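Local coordinates for protein glucose-6-phosphate 1-dehydrogenase (Mycobacterium avium, PDB 4LGV) that probably catalyses the NADP-dependent oxidation of glucose 6-phosphate to 6-phosphogluconolactone, the first step of the oxidative pentose phosphate pathway, at residues 214-219 / 372-377; 261-266 / 350-355. All coordinates share one frame; numbering follows the deposited sequence.

Contact 1 of 2, residues 214-219 / 372-377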
ATOM      1  N   ALA A 214      -3.955  -3.483 -11.549  1.00 18.86           N
ATOM      2  CA  ALA A 214      -4.757  -3.612 -10.341  1.00 19.31           C
ATOM      3  C   ALA A 214      -4.117  -2.874  -9.192  1.00 20.25           C
ATOM      4  O   ALA A 214      -4.809  -2.285  -8.374  1.00 20.92           O
ATOM      5  CB  ALA A 214      -4.950  -5.084  -9.967  1.00 19.46           C
ATOM      6  N   LYS A 215      -2.789  -2.907  -9.080  1.00 21.16           N
ATOM      7  CA  LYS A 215      -2.104  -2.149  -8.048  1.00 21.78           C
ATOM      8  C   LYS A 215      -2.347  -0.656  -8.098  1.00 20.60           C
ATOM      9  O   LYS A 215      -2.265  -0.013  -7.063  1.00 20.97           O
ATOM     10  CB  LYS A 215      -0.598  -2.358  -8.151  1.00 24.41           C
ATOM     11  CG  LYS A 215      -0.138  -3.667  -7.554  1.00 28.29           C
ATOM     12  CD  LYS A 215      -0.492  -3.650  -6.054  1.00 31.61           C
ATOM     13  CE  LYS A 215       0.370  -4.535  -5.180  1.00 35.62           C
ATOM     14  NZ  LYS A 215       0.203  -5.879  -5.749  1.00 38.83           N
ATOM     15  N   LEU A 216      -2.637  -0.102  -9.268  1.00 19.36           N
ATOM     16  CA  LEU A 216      -2.838   1.325  -9.438  1.00 18.87           C
ATOM     17  C   LEU A 216      -4.305   1.735  -9.331  1.00 18.79           C
ATOM     18  O   LEU A 216      -4.615   2.917  -9.317  1.00 18.71           O
ATOM     19  CB  LEU A 216      -2.303   1.762 -10.807  1.00 19.13           C
ATOM     20  CG  LEU A 216      -0.877   1.374 -11.182  1.00 19.76           C
ATOM     21  CD1 LEU A 216      -0.502   1.743 -12.598  1.00 20.00           C
ATOM     22  CD2 LEU A 216       0.099   2.017 -10.206  1.00 20.07           C
ATOM     23  N   TRP A 217      -5.215   0.781  -9.197  1.00 18.77           N
ATOM     24  CA  TRP A 217      -6.623   1.068  -9.483  1.00 18.64           C
ATOM     25  C   TRP A 217      -7.451   1.463  -8.259  1.00 18.95           C
ATOM     26  O   TRP A 217      -8.489   0.876  -7.954  1.00 18.91           O
ATOM     27  CB  TRP A 217      -7.228  -0.173 -10.164  1.00 18.34           C
ATOM     28  CG  TRP A 217      -8.183   0.138 -11.226  1.00 17.96           C
ATOM     29  CD1 TRP A 217      -9.519   0.363 -11.077  1.00 17.87           C
ATOM     30  CD2 TRP A 217      -7.915   0.190 -12.617  1.00 17.72           C
ATOM     31  NE1 TRP A 217     -10.084   0.616 -12.316  1.00 18.02           N
ATOM     32  CE2 TRP A 217      -9.122   0.508 -13.271  1.00 17.91           C
ATOM     33  CE3 TRP A 217      -6.774   0.007 -13.390  1.00 18.07           C
ATOM     34  CZ2 TRP A 217      -9.215   0.585 -14.658  1.00 17.98           C
ATOM     35  CZ3 TRP A 217      -6.860   0.122 -14.767  1.00 17.97           C
ATOM     36  CH2 TRP A 217      -8.064   0.397 -15.387  1.00 17.99           C
ATOM     37  N   ASP A 218      -6.965   2.456  -7.546  1.00 20.01           N
ATOM     38  CA  ASP A 218      -7.631   3.018  -6.364  1.00 19.97           C
ATOM     39  C   ASP A 218      -7.138   4.464  -6.067  1.00 20.50           C
ATOM     40  O   ASP A 218      -6.264   4.988  -6.765  1.00 21.16           O
ATOM     41  CB  ASP A 218      -7.480   2.116  -5.180  1.00 20.07           C
ATOM     42  CG  ASP A 218      -6.042   1.953  -4.745  1.00 20.88           C
ATOM     43  OD1 ASP A 218      -5.249   2.905  -4.872  1.00 22.39           O
ATOM     44  OD2 ASP A 218      -5.692   0.875  -4.246  1.00 20.71           O
ATOM     45  N   ARG A 219      -7.766   5.121  -5.091  1.00 20.21           N
ATOM     46  CA  ARG A 219      -7.498   6.523  -4.778  1.00 20.49           C
ATOM     47  C   ARG A 219      -6.084   6.806  -4.315  1.00 20.83           C
ATOM     48  O   ARG A 219      -5.694   7.971  -4.216  1.00 20.33           O
ATOM     49  CB  ARG A 219      -8.444   6.978  -3.663  1.00 20.97           C
ATOM     50  CG  ARG A 219      -8.222   6.246  -2.353  1.00 21.10           C
ATOM     51  CD  ARG A 219      -9.414   6.368  -1.430  1.00 21.24           C
ATOM     52  NE  ARG A 219      -9.588   7.746  -0.972  1.00 22.16           N
ATOM     53  CZ  ARG A 219      -8.915   8.307   0.040  1.00 21.93           C
ATOM     54  NH1 ARG A 219      -7.960   7.670   0.682  1.00 21.31           N
ATOM     55  NH2 ARG A 219      -9.214   9.532   0.386  1.00 22.24           N
ATOM     56  N   ASN A 372       1.271  10.802 -14.907  1.00 23.00           N
ATOM     57  CA  ASN A 372       0.940   9.599 -15.642  1.00 22.56           C
ATOM     58  C   ASN A 372      -0.588   9.482 -15.803  1.00 21.75           C
ATOM     59  O   ASN A 372      -1.370   9.976 -14.948  1.00 20.46           O
ATOM     60  CB  ASN A 372       1.471   8.360 -14.909  1.00 22.70           C
ATOM     61  CG  ASN A 372       3.008   8.269 -14.867  1.00 23.55           C
ATOM     62  OD1 ASN A 372       3.532   7.426 -14.171  1.00 23.64           O
ATOM     63  ND2 ASN A 372       3.708   9.062 -15.645  1.00 23.75           N
ATOM     64  N   GLN A 373      -1.000   8.831 -16.877  1.00 21.16           N
ATOM     65  CA  GLN A 373      -2.427   8.580 -17.135  1.00 21.31           C
ATOM     66  C   GLN A 373      -2.667   7.190 -17.686  1.00 20.53           C
ATOM     67  O   GLN A 373      -1.885   6.654 -18.451  1.00 20.22           O
ATOM     68  CB  GLN A 373      -2.934   9.606 -18.154  1.00 22.52           C
ATOM     69  CG  GLN A 373      -3.040  10.981 -17.543  1.00 23.73           C
ATOM     70  CD  GLN A 373      -3.241  12.086 -18.562  1.00 24.16           C
ATOM     71  OE1 GLN A 373      -4.160  12.063 -19.361  1.00 24.78           O
ATOM     72  NE2 GLN A 373      -2.415  13.101 -18.461  1.00 24.67           N
ATOM     73  N   ILE A 374      -3.782   6.615 -17.278  1.00 21.26           N
ATOM     74  CA  ILE A 374      -4.294   5.384 -17.855  1.00 20.96           C
ATOM     75  C   ILE A 374      -5.497   5.766 -18.686  1.00 20.75           C
ATOM     76  O   ILE A 374      -6.439   6.284 -18.147  1.00 21.59           O
ATOM     77  CB  ILE A 374      -4.739   4.412 -16.781  1.00 20.81           C
ATOM     78  CG1 ILE A 374      -3.530   3.995 -15.938  1.00 21.64           C
ATOM     79  CG2 ILE A 374      -5.367   3.182 -17.413  1.00 20.22           C
ATOM     80  CD1 ILE A 374      -3.896   3.185 -14.712  1.00 21.42           C
ATOM     81  N   VAL A 375      -5.451   5.507 -19.983  1.00 21.40           N
ATOM     82  CA  VAL A 375      -6.550   5.849 -20.874  1.00 22.16           C
ATOM     83  C   VAL A 375      -7.190   4.601 -21.460  1.00 22.72           C
ATOM     84  O   VAL A 375      -6.528   3.791 -22.069  1.00 23.93           O
ATOM     85  CB  VAL A 375      -6.068   6.735 -22.005  1.00 22.60           C
ATOM     86  CG1 VAL A 375      -7.248   7.270 -22.781  1.00 23.05           C
ATOM     87  CG2 VAL A 375      -5.259   7.913 -21.476  1.00 22.92           C
ATOM     88  N   LEU A 376      -8.490   4.469 -21.277  1.00 23.39           N
ATOM     89  CA  LEU A 376      -9.259   3.387 -21.848  1.00 24.01           C
ATOM     90  C   LEU A 376     -10.174   3.926 -22.949  1.00 24.51           C
ATOM     91  O   LEU A 376     -11.096   4.664 -22.643  1.00 25.70           O
ATOM     92  CB  LEU A 376     -10.120   2.734 -20.751  1.00 24.65           C
ATOM     93  CG  LEU A 376      -9.381   2.262 -19.495  1.00 25.27           C
ATOM     94  CD1 LEU A 376     -10.343   1.783 -18.454  1.00 26.26           C
ATOM     95  CD2 LEU A 376      -8.419   1.146 -19.808  1.00 25.65           C
ATOM     96  N   ARG A 377      -9.911   3.591 -24.210  1.00 24.33           N
ATOM     97  CA  ARG A 377     -10.842   3.872 -25.268  1.00 25.17           C
ATOM     98  C   ARG A 377     -11.879   2.735 -25.306  1.00 25.48           C
ATOM     99  O   ARG A 377     -11.532   1.584 -25.508  1.00 23.74           O
ATOM    100  CB  ARG A 377     -10.136   4.002 -26.638  1.00 26.38           C
ATOM    101  CG  ARG A 377     -11.105   4.476 -27.719  1.00 26.91           C
ATOM    102  CD  ARG A 377     -10.458   4.881 -29.049  1.00 26.83           C
ATOM    103  NE  ARG A 377      -9.648   3.811 -29.574  1.00 26.90           N
ATOM    104  CZ  ARG A 377      -8.337   3.866 -29.740  1.00 26.96           C
ATOM    105  NH1 ARG A 377      -7.673   4.997 -29.500  1.00 27.23           N
ATOM    106  NH2 ARG A 377      -7.689   2.795 -30.170  1.00 25.98           N
TER
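Trp-217 and Leu-376 meet from opposite directions. The methyl CD1 of Leu-376 lies at the edge of the indole, near its plane. It sits beside the CZ2-CH2 bond, 4.1 Å from Trp-217 CH2 and equally far from Trp-217 CZ2. Leu-376 has CG opposite its own carbonyl carbon (chi1 -54°), and this turn sends CD1 to the ring. Ile-374 makes the other apolar contact from the strand. Its CD1 approaches Trp-217 CZ3 obliquely at 4.3 Å. The same methyl touches Leu-216 CD1, also at 4.3 Å, so one Ile-374 methyl serves both loop residues. These contacts are all apolar, and the four residues are buried. The indole is held by its nitrogen too: Trp-217 NE1 bonds to the carbonyl O of Val-263.

The loop's other side is looser and more polar. Lys-215, Asp-218 and Arg-219 are partly exposed and do not reach the strand. Lys-215 packs on Ser-221 of the second subunit and Arg-219 on Pro-358 of the third, so this side is only partly open to solvent. A type I turn runs from Ala-214 to Trp-217, closed by Trp-217 N to Ala-214 O at 3.2 Å. Leu-216 points from this bend at the strand, while Trp-217 gets there with the far end of its indole.

Around the contact, helix 200-209 brings Leu-206 against both Trp-217 and Leu-376. Strand 373-379 lies between strands 347-354 and 383-392 in the large mixed sheet. The loop that packs on it links helix 211-214 to strand 222-230.

Contact 2 of 2, residues 261-266 / 350-355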
ATOM      1  N   ALA A 261     -19.262   2.195 -13.702  1.00 19.63           N
ATOM      2  CA  ALA A 261     -19.356   1.104 -12.742  1.00 20.07           C
ATOM      3  C   ALA A 261     -18.420  -0.035 -13.061  1.00 20.73           C
ATOM      4  O   ALA A 261     -17.802  -0.619 -12.169  1.00 20.34           O
ATOM      5  CB  ALA A 261     -20.778   0.593 -12.634  1.00 20.60           C
ATOM      6  N   LEU A 262     -18.283  -0.342 -14.346  1.00 22.08           N
ATOM      7  CA  LEU A 262     -17.359  -1.392 -14.755  1.00 21.72           C
ATOM      8  C   LEU A 262     -15.932  -1.008 -14.378  1.00 20.80           C
ATOM      9  O   LEU A 262     -15.138  -1.855 -14.010  1.00 19.76           O
ATOM     10  CB  LEU A 262     -17.426  -1.612 -16.251  1.00 23.22           C
ATOM     11  CG  LEU A 262     -18.632  -2.360 -16.738  1.00 25.79           C
ATOM     12  CD1 LEU A 262     -18.643  -2.458 -18.262  1.00 26.99           C
ATOM     13  CD2 LEU A 262     -18.710  -3.763 -16.177  1.00 27.00           C
ATOM     14  N   VAL A 263     -15.608   0.274 -14.533  1.00 19.83           N
ATOM     15  CA  VAL A 263     -14.274   0.778 -14.277  1.00 19.44           C
ATOM     16  C   VAL A 263     -14.013   0.801 -12.782  1.00 18.98           C
ATOM     17  O   VAL A 263     -12.898   0.575 -12.358  1.00 18.89           O
ATOM     18  CB  VAL A 263     -14.114   2.213 -14.860  1.00 19.33           C
ATOM     19  CG1 VAL A 263     -12.861   2.878 -14.344  1.00 19.43           C
ATOM     20  CG2 VAL A 263     -14.024   2.138 -16.375  1.00 19.34           C
ATOM     21  N   ALA A 264     -15.052   1.072 -12.001  1.00 18.48           N
ATOM     22  CA  ALA A 264     -14.901   1.358 -10.565  1.00 17.95           C
ATOM     23  C   ALA A 264     -15.250   0.229  -9.600  1.00 18.33           C
ATOM     24  O   ALA A 264     -14.837   0.251  -8.436  1.00 19.31           O
ATOM     25  CB  ALA A 264     -15.712   2.541 -10.231  1.00 18.09           C
ATOM     26  N   MET A 265     -15.984  -0.771 -10.062  1.00 18.46           N
ATOM     27  CA  MET A 265     -16.490  -1.824  -9.164  1.00 18.33           C
ATOM     28  C   MET A 265     -15.401  -2.684  -8.571  1.00 18.33           C
ATOM     29  O   MET A 265     -14.315  -2.856  -9.164  1.00 18.23           O
ATOM     30  CB  MET A 265     -17.459  -2.744  -9.888  1.00 18.33           C
ATOM     31  CG  MET A 265     -16.852  -3.508 -11.037  1.00 18.44           C
ATOM     32  SD  MET A 265     -18.029  -4.459 -11.997  1.00 19.09           S
ATOM     33  CE  MET A 265     -16.868  -5.305 -13.065  1.00 18.80           C
ATOM     34  N   GLU A 266     -15.743  -3.249  -7.409  1.00 18.31           N
ATOM     35  CA  GLU A 266     -14.995  -4.336  -6.821  1.00 18.42           C
ATOM     36  C   GLU A 266     -15.156  -5.582  -7.713  1.00 18.85           C
ATOM     37  O   GLU A 266     -16.151  -5.732  -8.418  1.00 19.17           O
ATOM     38  CB  GLU A 266     -15.490  -4.645  -5.401  1.00 17.86           C
ATOM     39  CG  GLU A 266     -15.407  -3.459  -4.474  1.00 17.98           C
ATOM     40  CD  GLU A 266     -14.000  -2.922  -4.291  1.00 17.96           C
ATOM     41  OE1 GLU A 266     -13.058  -3.744  -4.129  1.00 17.89           O
ATOM     42  OE2 GLU A 266     -13.816  -1.683  -4.254  1.00 17.84           O
ATOM     43  N   VAL A 350     -12.327   6.727 -21.120  1.00 25.22           N
ATOM     44  CA  VAL A 350     -12.239   6.865 -19.681  1.00 24.64           C
ATOM     45  C   VAL A 350     -10.764   7.170 -19.408  1.00 23.97           C
ATOM     46  O   VAL A 350      -9.895   6.359 -19.699  1.00 22.64           O
ATOM     47  CB  VAL A 350     -12.649   5.596 -18.949  1.00 24.68           C
ATOM     48  CG1 VAL A 350     -12.543   5.778 -17.417  1.00 25.00           C
ATOM     49  CG2 VAL A 350     -14.070   5.211 -19.292  1.00 25.34           C
ATOM     50  N   ARG A 351     -10.488   8.356 -18.874  1.00 22.85           N
ATOM     51  CA  ARG A 351      -9.107   8.792 -18.699  1.00 22.58           C
ATOM     52  C   ARG A 351      -8.857   8.933 -17.219  1.00 22.00           C
ATOM     53  O   ARG A 351      -9.496   9.711 -16.551  1.00 21.83           O
ATOM     54  CB  ARG A 351      -8.864  10.142 -19.400  1.00 22.97           C
ATOM     55  CG  ARG A 351      -7.443  10.685 -19.266  1.00 22.90           C
ATOM     56  CD  ARG A 351      -7.259  11.886 -20.146  1.00 24.17           C
ATOM     57  NE  ARG A 351      -7.308  11.511 -21.548  1.00 23.70           N
ATOM     58  CZ  ARG A 351      -6.263  11.292 -22.315  1.00 23.39           C
ATOM     59  NH1 ARG A 351      -5.056  11.417 -21.822  1.00 23.50           N
ATOM     60  NH2 ARG A 351      -6.448  10.929 -23.580  1.00 22.96           N
ATOM     61  N   MET A 352      -7.914   8.160 -16.701  1.00 22.62           N
ATOM     62  CA  MET A 352      -7.631   8.178 -15.276  1.00 22.44           C
ATOM     63  C   MET A 352      -6.274   8.837 -15.030  1.00 21.78           C
ATOM     64  O   MET A 352      -5.265   8.374 -15.562  1.00 20.76           O
ATOM     65  CB  MET A 352      -7.660   6.765 -14.759  1.00 23.94           C
ATOM     66  CG  MET A 352      -8.975   6.070 -15.040  1.00 25.41           C
ATOM     67  SD  MET A 352      -8.819   4.342 -14.617  1.00 28.35           S
ATOM     68  CE  MET A 352      -9.436   4.567 -12.980  1.00 27.83           C
ATOM     69  N   PHE A 353      -6.271   9.942 -14.272  1.00 21.03           N
ATOM     70  CA  PHE A 353      -5.068  10.681 -13.956  1.00 21.17           C
ATOM     71  C   PHE A 353      -4.465  10.147 -12.695  1.00 20.93           C
ATOM     72  O   PHE A 353      -5.186  10.021 -11.664  1.00 20.97           O
ATOM     73  CB  PHE A 353      -5.396  12.156 -13.703  1.00 22.30           C
ATOM     74  CG  PHE A 353      -5.869  12.896 -14.922  1.00 23.22           C
ATOM     75  CD1 PHE A 353      -7.196  12.897 -15.263  1.00 24.22           C
ATOM     76  CD2 PHE A 353      -4.985  13.549 -15.734  1.00 25.00           C
ATOM     77  CE1 PHE A 353      -7.661  13.608 -16.365  1.00 25.29           C
ATOM     78  CE2 PHE A 353      -5.416  14.244 -16.857  1.00 25.64           C
ATOM     79  CZ  PHE A 353      -6.765  14.277 -17.176  1.00 25.93           C
ATOM     80  N   LEU A 354      -3.171   9.832 -12.708  1.00 20.58           N
ATOM     81  CA  LEU A 354      -2.501   9.442 -11.445  1.00 20.61           C
ATOM     82  C   LEU A 354      -2.024  10.643 -10.691  1.00 21.94           C
ATOM     83  O   LEU A 354      -1.812  11.659 -11.297  1.00 21.75           O
ATOM     84  CB  LEU A 354      -1.316   8.558 -11.687  1.00 20.53           C
ATOM     85  CG  LEU A 354      -1.666   7.085 -11.923  1.00 20.23           C
ATOM     86  CD1 LEU A 354      -2.218   6.851 -13.317  1.00 20.63           C
ATOM     87  CD2 LEU A 354      -0.435   6.238 -11.731  1.00 20.28           C
ATOM     88  N   HIS A 355      -1.867  10.551  -9.366  1.00 22.25           N
ATOM     89  CA  HIS A 355      -1.120  11.573  -8.646  1.00 23.28           C
ATOM     90  C   HIS A 355       0.301  11.596  -9.174  1.00 24.11           C
ATOM     91  O   HIS A 355       0.865  10.545  -9.627  1.00 23.90           O
ATOM     92  CB  HIS A 355      -1.013  11.274  -7.118  1.00 23.68           C
ATOM     93  CG  HIS A 355      -2.326  11.138  -6.437  1.00 23.69           C
ATOM     94  ND1 HIS A 355      -3.091  12.234  -6.100  1.00 25.53           N
ATOM     95  CD2 HIS A 355      -3.031  10.050  -6.045  1.00 23.68           C
ATOM     96  CE1 HIS A 355      -4.211  11.837  -5.528  1.00 24.60           C
ATOM     97  NE2 HIS A 355      -4.204  10.516  -5.491  1.00 25.79           N
TER
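This is a small, wholly apolar helix-on-sheet contact of Val-263 with Val-350 and Met-352, in the core of the C-terminal domain. The last turn of helix 246-264 meets the face of the mixed sheet at strand 347-354. Val-263 carries the helix side alone, and its two methyls take different partners. Val-263 CG2 meets Val-350 CG1 tip to tip at 4.1 Å. Val-263 CG1 meets the end of Met-352 in the same manner, 4.1 Å from its CE. With CG1 opposite the backbone N (chi1 167°), CG1 is aimed at Met-352 and CG2 at Val-350. Met-352 is bent at its last torsion (chi3 93°), which turns CE to the valine. Val-350 and Met-352 are two apart on the strand and both point to the helix.

The helix ends here. Met-265 N still bonds to Ala-261 O at 2.8 Å, but Met-265 is the first residue to leave helical geometry. The carbonyl O of Ala-264 accepts a bond from Trp-330 NE1. Met-352 also packs on Trp-330, and both Val-350 and Met-352 touch Ile-225 of the neighbouring strand 222-230. A helix packed by apolar side chains on a large mixed sheet is typical of the alpha+beta C-terminal domain of glucose-6-phosphate dehydrogenases.

How the contacts relate
From the N terminus, the chain leaves the parallel sheet and reaches loop 214-219, where contact 1 opens. It then runs through strand 222-230 and helix 246-264, whose end at 261-266 opens contact 2. Segment 350-355, at the end of strand 347-354, closes that shorter loop, and 372-377 closes the longer one. The loop of contact 2 thus falls within that of contact 1. Their centres are 6 Å apart. The two closing strands are antiparallel neighbours in the mixed sheet, joined by a backbone hydrogen bond from Met-352 N to Ile-374 O at 2.8 Å. Together the contacts tie a loop and a helix end to adjacent strands, and both also touch the second subunit.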